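Local coordinates for D-3-phosphoglycerate dehydrogenase-related protein (Vibrio cholerae, PDB 4S1V), which probably catalyses the NAD-dependent oxidation of a D-2-hydroxyacid such as D-3-phosphoglycerate, as a member of the D-isomer-specific 2-hydroxyacid dehydrogenase family, at residues T216-L226 against E241-V251. Residues are numbered along the deposited sequence; the frame is centred on the assembly and turned at random.
Sequences TRGIVTKQDLL and ELVESGALYSV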
ATOM      1  N   THR C 216     -20.767  28.827 -18.620  1.00 32.96           N
ATOM      2  CA  THR C 216     -20.534  27.490 -18.055  1.00 31.57           C
ATOM      3  C   THR C 216     -19.456  27.431 -16.968  1.00 31.91           C
ATOM      4  O   THR C 216     -19.174  26.350 -16.429  1.00 30.55           O
ATOM      5  CB  THR C 216     -20.170  26.456 -19.139  1.00 31.62           C
ATOM      6  OG1 THR C 216     -18.894  26.785 -19.703  1.00 30.02           O
ATOM      7  CG2 THR C 216     -21.241  26.387 -20.242  1.00 30.68           C
ATOM      8  N   ARG C 217     -18.846  28.574 -16.654  1.00 30.66           N
ATOM      9  CA  ARG C 217     -17.881  28.640 -15.557  1.00 30.40           C
ATOM     10  C   ARG C 217     -18.601  28.416 -14.229  1.00 29.01           C
ATOM     11  O   ARG C 217     -19.519  29.154 -13.883  1.00 28.71           O
ATOM     12  CB  ARG C 217     -17.120  29.976 -15.556  1.00 32.09           C
ATOM     13  CG  ARG C 217     -16.005  30.048 -14.517  1.00 34.99           C
ATOM     14  CD  ARG C 217     -15.278  31.385 -14.535  1.00 36.89           C
ATOM     15  NE  ARG C 217     -14.663  31.646 -15.834  1.00 37.70           N
ATOM     16  CZ  ARG C 217     -13.457  31.219 -16.200  1.00 38.98           C
ATOM     17  NH1 ARG C 217     -12.712  30.510 -15.362  1.00 39.69           N
ATOM     18  NH2 ARG C 217     -12.994  31.507 -17.411  1.00 38.00           N
ATOM     19  N   GLY C 218     -18.186  27.372 -13.511  1.00 28.49           N
ATOM     20  CA  GLY C 218     -18.800  26.964 -12.252  1.00 26.06           C
ATOM     21  C   GLY C 218     -20.207  26.404 -12.383  1.00 25.66           C
ATOM     22  O   GLY C 218     -20.991  26.456 -11.429  1.00 23.94           O
ATOM     23  N   ILE C 219     -20.533  25.865 -13.558  1.00 25.00           N
ATOM     24  CA  ILE C 219     -21.872  25.319 -13.794  1.00 25.27           C
ATOM     25  C   ILE C 219     -22.171  24.048 -12.974  1.00 25.26           C
ATOM     26  O   ILE C 219     -23.315  23.802 -12.601  1.00 25.97           O
ATOM     27  CB  ILE C 219     -22.179  25.129 -15.303  1.00 24.94           C
ATOM     28  CG1 ILE C 219     -23.696  25.030 -15.522  1.00 24.92           C
ATOM     29  CG2 ILE C 219     -21.417  23.937 -15.875  1.00 25.02           C
ATOM     30  CD1 ILE C 219     -24.152  25.354 -16.924  1.00 24.37           C
ATOM     31  N   VAL C 220     -21.144  23.249 -12.693  1.00 24.75           N
ATOM     32  CA  VAL C 220     -21.278  22.177 -11.708  1.00 25.00           C
ATOM     33  C   VAL C 220     -20.945  22.754 -10.326  1.00 25.26           C
ATOM     34  O   VAL C 220     -19.843  23.251 -10.102  1.00 24.84           O
ATOM     35  CB  VAL C 220     -20.382  20.950 -12.024  1.00 24.87           C
ATOM     36  CG1 VAL C 220     -20.702  19.809 -11.069  1.00 24.20           C
ATOM     37  CG2 VAL C 220     -20.559  20.499 -13.473  1.00 24.33           C
ATOM     38  N   THR C 221     -21.915  22.709  -9.415  1.00 26.42           N
ATOM     39  CA  THR C 221     -21.723  23.204  -8.050  1.00 25.97           C
ATOM     40  C   THR C 221     -21.362  22.052  -7.124  1.00 27.17           C
ATOM     41  O   THR C 221     -21.580  20.884  -7.478  1.00 26.39           O
ATOM     42  CB  THR C 221     -23.007  23.849  -7.490  1.00 25.58           C
ATOM     43  OG1 THR C 221     -24.004  22.832  -7.294  1.00 24.03           O
ATOM     44  CG2 THR C 221     -23.532  24.947  -8.431  1.00 24.67           C
ATOM     45  N   LYS C 222     -20.830  22.381  -5.941  1.00 26.29           N
ATOM     46  CA  LYS C 222     -20.563  21.381  -4.908  1.00 26.93           C
ATOM     47  C   LYS C 222     -21.841  20.615  -4.558  1.00 27.29           C
ATOM     48  O   LYS C 222     -21.806  19.403  -4.334  1.00 27.42           O
ATOM     49  CB  LYS C 222     -19.972  22.029  -3.644  1.00 26.40           C
ATOM     50  CG  LYS C 222     -19.546  21.025  -2.585  1.00 26.09           C
ATOM     51  CD  LYS C 222     -18.955  21.712  -1.364  1.00 25.96           C
ATOM     52  CE  LYS C 222     -18.128  20.737  -0.545  1.00 24.67           C
ATOM     53  NZ  LYS C 222     -17.361  21.449   0.514  1.00 24.79           N
ATOM     54  N   GLN C 223     -22.961  21.330  -4.527  1.00 28.77           N
ATOM     55  CA  GLN C 223     -24.270  20.734  -4.258  1.00 29.83           C
ATOM     56  C   GLN C 223     -24.655  19.694  -5.321  1.00 27.77           C
ATOM     57  O   GLN C 223     -25.207  18.649  -4.995  1.00 27.90           O
ATOM     58  CB  GLN C 223     -25.343  21.828  -4.102  1.00 32.63           C
ATOM     59  CG  GLN C 223     -25.169  22.712  -2.860  1.00 36.00           C
ATOM     60  CD  GLN C 223     -24.263  23.942  -3.064  1.00 39.99           C
ATOM     61  OE1 GLN C 223     -23.287  23.922  -3.835  1.00 40.04           O
ATOM     62  NE2 GLN C 223     -24.583  25.021  -2.350  1.00 39.78           N
ATOM     63  N   ASP C 224     -24.335  19.971  -6.583  1.00 26.53           N
ATOM     64  CA  ASP C 224     -24.536  19.006  -7.668  1.00 25.81           C
ATOM     65  C   ASP C 224     -23.741  17.717  -7.432  1.00 25.84           C
ATOM     66  O   ASP C 224     -24.280  16.623  -7.571  1.00 24.48           O
ATOM     67  CB  ASP C 224     -24.146  19.604  -9.024  1.00 25.25           C
ATOM     68  CG  ASP C 224     -25.016  20.788  -9.431  1.00 25.35           C
ATOM     69  OD1 ASP C 224     -26.199  20.854  -9.023  1.00 24.76           O
ATOM     70  OD2 ASP C 224     -24.503  21.648 -10.183  1.00 24.68           O
ATOM     71  N   LEU C 225     -22.459  17.850  -7.084  1.00 26.16           N
ATOM     72  CA  LEU C 225     -21.635  16.680  -6.769  1.00 26.11           C
ATOM     73  C   LEU C 225     -22.203  15.885  -5.594  1.00 26.97           C
ATOM     74  O   LEU C 225     -22.225  14.650  -5.631  1.00 27.28           O
ATOM     75  CB  LEU C 225     -20.185  17.074  -6.482  1.00 26.00           C
ATOM     76  CG  LEU C 225     -19.409  17.800  -7.582  1.00 25.68           C
ATOM     77  CD1 LEU C 225     -18.017  18.142  -7.085  1.00 25.92           C
ATOM     78  CD2 LEU C 225     -19.335  16.984  -8.872  1.00 25.62           C
ATOM     79  N   LEU C 226     -22.677  16.592  -4.568  1.00 26.44           N
ATOM     80  CA  LEU C 226     -23.185  15.945  -3.347  1.00 27.10           C
ATOM     81  C   LEU C 226     -24.492  15.184  -3.567  1.00 27.59           C
ATOM     82  O   LEU C 226     -24.822  14.275  -2.800  1.00 29.37           O
ATOM     83  CB  LEU C 226     -23.342  16.962  -2.210  1.00 26.21           C
ATOM     84  CG  LEU C 226     -22.037  17.509  -1.616  1.00 26.09           C
ATOM     85  CD1 LEU C 226     -22.289  18.813  -0.872  1.00 26.17           C
ATOM     86  CD2 LEU C 226     -21.377  16.472  -0.716  1.00 26.06           C
ATOM     87  N   GLU C 241     -12.547  24.244 -14.576  1.00 25.74           N
ATOM     88  CA  GLU C 241     -13.288  25.458 -14.205  1.00 26.71           C
ATOM     89  C   GLU C 241     -14.814  25.394 -14.462  1.00 26.65           C
ATOM     90  O   GLU C 241     -15.565  26.290 -14.044  1.00 26.85           O
ATOM     91  CB  GLU C 241     -12.668  26.676 -14.895  1.00 28.59           C
ATOM     92  CG  GLU C 241     -11.212  26.947 -14.520  1.00 30.21           C
ATOM     93  CD  GLU C 241     -10.188  26.288 -15.447  1.00 32.05           C
ATOM     94  OE1 GLU C 241     -10.511  25.290 -16.133  1.00 31.27           O
ATOM     95  OE2 GLU C 241      -9.033  26.779 -15.490  1.00 33.37           O
ATOM     96  N   LEU C 242     -15.267  24.339 -15.143  1.00 25.42           N
ATOM     97  CA  LEU C 242     -16.703  24.031 -15.249  1.00 24.78           C
ATOM     98  C   LEU C 242     -17.294  23.687 -13.890  1.00 24.94           C
ATOM     99  O   LEU C 242     -18.500  23.814 -13.673  1.00 24.87           O
ATOM    100  CB  LEU C 242     -16.930  22.846 -16.188  1.00 23.81           C
ATOM    101  CG  LEU C 242     -16.628  23.032 -17.674  1.00 23.86           C
ATOM    102  CD1 LEU C 242     -16.653  21.695 -18.399  1.00 23.03           C
ATOM    103  CD2 LEU C 242     -17.613  23.999 -18.318  1.00 23.14           C
ATOM    104  N   VAL C 243     -16.426  23.241 -12.988  1.00 24.76           N
ATOM    105  CA  VAL C 243     -16.814  22.776 -11.667  1.00 25.02           C
ATOM    106  C   VAL C 243     -16.358  23.800 -10.634  1.00 25.48           C
ATOM    107  O   VAL C 243     -15.215  24.254 -10.658  1.00 25.33           O
ATOM    108  CB  VAL C 243     -16.196  21.391 -11.358  1.00 24.32           C
ATOM    109  CG1 VAL C 243     -16.661  20.865 -10.003  1.00 24.38           C
ATOM    110  CG2 VAL C 243     -16.541  20.399 -12.462  1.00 24.22           C
ATOM    111  N   GLU C 244     -17.276  24.171  -9.750  1.00 26.60           N
ATOM    112  CA  GLU C 244     -17.010  25.103  -8.659  1.00 28.32           C
ATOM    113  C   GLU C 244     -15.649  24.847  -8.011  1.00 27.80           C
ATOM    114  O   GLU C 244     -15.333  23.716  -7.647  1.00 26.87           O
ATOM    115  CB  GLU C 244     -18.133  24.988  -7.627  1.00 29.10           C
ATOM    116  CG  GLU C 244     -17.923  25.790  -6.359  1.00 31.61           C
ATOM    117  CD  GLU C 244     -18.937  25.442  -5.283  1.00 33.04           C
ATOM    118  OE1 GLU C 244     -20.118  25.200  -5.614  1.00 32.41           O
ATOM    119  OE2 GLU C 244     -18.544  25.404  -4.100  1.00 36.25           O
ATOM    120  N   SER C 245     -14.863  25.911  -7.861  1.00 28.01           N
ATOM    121  CA  SER C 245     -13.478  25.817  -7.398  1.00 28.14           C
ATOM    122  C   SER C 245     -13.319  25.048  -6.090  1.00 26.94           C
ATOM    123  O   SER C 245     -13.937  25.392  -5.083  1.00 27.73           O
ATOM    124  CB  SER C 245     -12.868  27.216  -7.256  1.00 29.28           C
ATOM    125  OG  SER C 245     -11.611  27.141  -6.607  1.00 31.39           O
ATOM    126  N   GLY C 246     -12.496  24.002  -6.130  1.00 25.43           N
ATOM    127  CA  GLY C 246     -12.201  23.178  -4.958  1.00 23.85           C
ATOM    128  C   GLY C 246     -13.238  22.111  -4.633  1.00 22.97           C
ATOM    129  O   GLY C 246     -12.982  21.211  -3.829  1.00 22.23           O
ATOM    130  N   ALA C 247     -14.414  22.213  -5.251  1.00 21.81           N
ATOM    131  CA  ALA C 247     -15.551  21.372  -4.876  1.00 20.45           C
ATOM    132  C   ALA C 247     -15.298  19.887  -5.124  1.00 20.35           C
ATOM    133  O   ALA C 247     -15.667  19.053  -4.289  1.00 19.06           O
ATOM    134  CB  ALA C 247     -16.819  21.831  -5.585  1.00 20.62           C
ATOM    135  N   LEU C 248     -14.668  19.555  -6.255  1.00 19.07           N
ATOM    136  CA  LEU C 248     -14.372  18.157  -6.556  1.00 20.01           C
ATOM    137  C   LEU C 248     -13.452  17.530  -5.511  1.00 20.26           C
ATOM    138  O   LEU C 248     -13.730  16.425  -5.012  1.00 20.09           O
ATOM    139  CB  LEU C 248     -13.763  17.975  -7.953  1.00 19.66           C
ATOM    140  CG  LEU C 248     -13.538  16.494  -8.363  1.00 20.20           C
ATOM    141  CD1 LEU C 248     -14.825  15.674  -8.403  1.00 20.12           C
ATOM    142  CD2 LEU C 248     -12.805  16.383  -9.694  1.00 18.82           C
ATOM    143  N   TYR C 249     -12.359  18.222  -5.190  1.00 19.78           N
ATOM    144  CA  TYR C 249     -11.432  17.696  -4.182  1.00 21.03           C
ATOM    145  C   TYR C 249     -12.137  17.493  -2.844  1.00 20.87           C
ATOM    146  O   TYR C 249     -12.033  16.431  -2.236  1.00 21.63           O
ATOM    147  CB  TYR C 249     -10.178  18.569  -3.976  1.00 20.31           C
ATOM    148  CG  TYR C 249      -9.419  18.078  -2.758  1.00 20.67           C
ATOM    149  CD1 TYR C 249      -8.606  16.949  -2.842  1.00 20.92           C
ATOM    150  CD2 TYR C 249      -9.593  18.676  -1.507  1.00 20.78           C
ATOM    151  CE1 TYR C 249      -7.948  16.457  -1.732  1.00 21.56           C
ATOM    152  CE2 TYR C 249      -8.948  18.181  -0.380  1.00 21.03           C
ATOM    153  CZ  TYR C 249      -8.128  17.071  -0.501  1.00 21.25           C
ATOM    154  OH  TYR C 249      -7.469  16.563   0.586  1.00 21.12           O
ATOM    155  N   SER C 250     -12.842  18.521  -2.386  1.00 21.56           N
ATOM    156  CA  SER C 250     -13.514  18.471  -1.088  1.00 21.59           C
ATOM    157  C   SER C 250     -14.438  17.254  -1.000  1.00 21.86           C
ATOM    158  O   SER C 250     -14.435  16.545   0.009  1.00 22.25           O
ATOM    159  CB  SER C 250     -14.283  19.769  -0.835  1.00 21.41           C
ATOM    160  OG  SER C 250     -14.866  19.767   0.463  1.00 22.55           O
ATOM    161  N   VAL C 251     -15.190  16.996  -2.072  1.00 21.52           N
ATOM    162  CA  VAL C 251     -16.189  15.911  -2.111  1.00 21.63           C
ATOM    163  C   VAL C 251     -15.553  14.520  -2.208  1.00 22.35           C
ATOM    164  O   VAL C 251     -15.950  13.601  -1.494  1.00 23.04           O
ATOM    165  CB  VAL C 251     -17.208  16.126  -3.258  1.00 21.26           C
ATOM    166  CG1 VAL C 251     -18.071  14.894  -3.470  1.00 21.93           C
ATOM    167  CG2 VAL C 251     -18.094  17.331  -2.970  1.00 20.85           C
TER
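E241 meets the other segment through its carbonyl, which takes the N-H of G218 (G218 N to E241 O, 2.9 Å); its side chain runs alongside that of R217, guanidinium and carboxylate nearly perpendicular and not in contact. L242 lies beside T216, CD2 packing at 3.4 Å from T216 OG1, a hydroxyl that is bonded to R211 O. The L242 carbonyl then accepts V220 N, and two residues on, E244 returns its N-H to V220 O (E244 N to V220 O, 2.7 Å). These two bonds make V220 and V243 a single beta bridge, their side chains side by side over the Rossmann-type NAD-binding core, where V243 touches F234 and V220 touches W153.

E244 points its side chain toward the other segment. With CG anti to the backbone N (chi1 174°) and the chain extended, OE1 arrives at the start of helix 222-226 and accepts K222 N at 2.9 Å, from well above the carboxylate plane. That N-H follows T221, which forms a capping box with D224, so E244 adds an acceptor at the same helix end. A247 sets its CB 3.7 Å from CB of K222, while L225 CD1 rests on L248 CA. S250 OG receives K222 NZ at 3.0 Å, the fully extended lysine having slid past V251, whose CG2 also meets L225 and L226. D27 of the second subunit forms a salt bridge with the same ammonium, and T29 of that subunit bonds S250 OG.

Negative charge on E244 is probably eased by the first N-H groups of the helix, which T221 and E244 help to satisfy, while K222 carries the contact's polar network into the subunit interface.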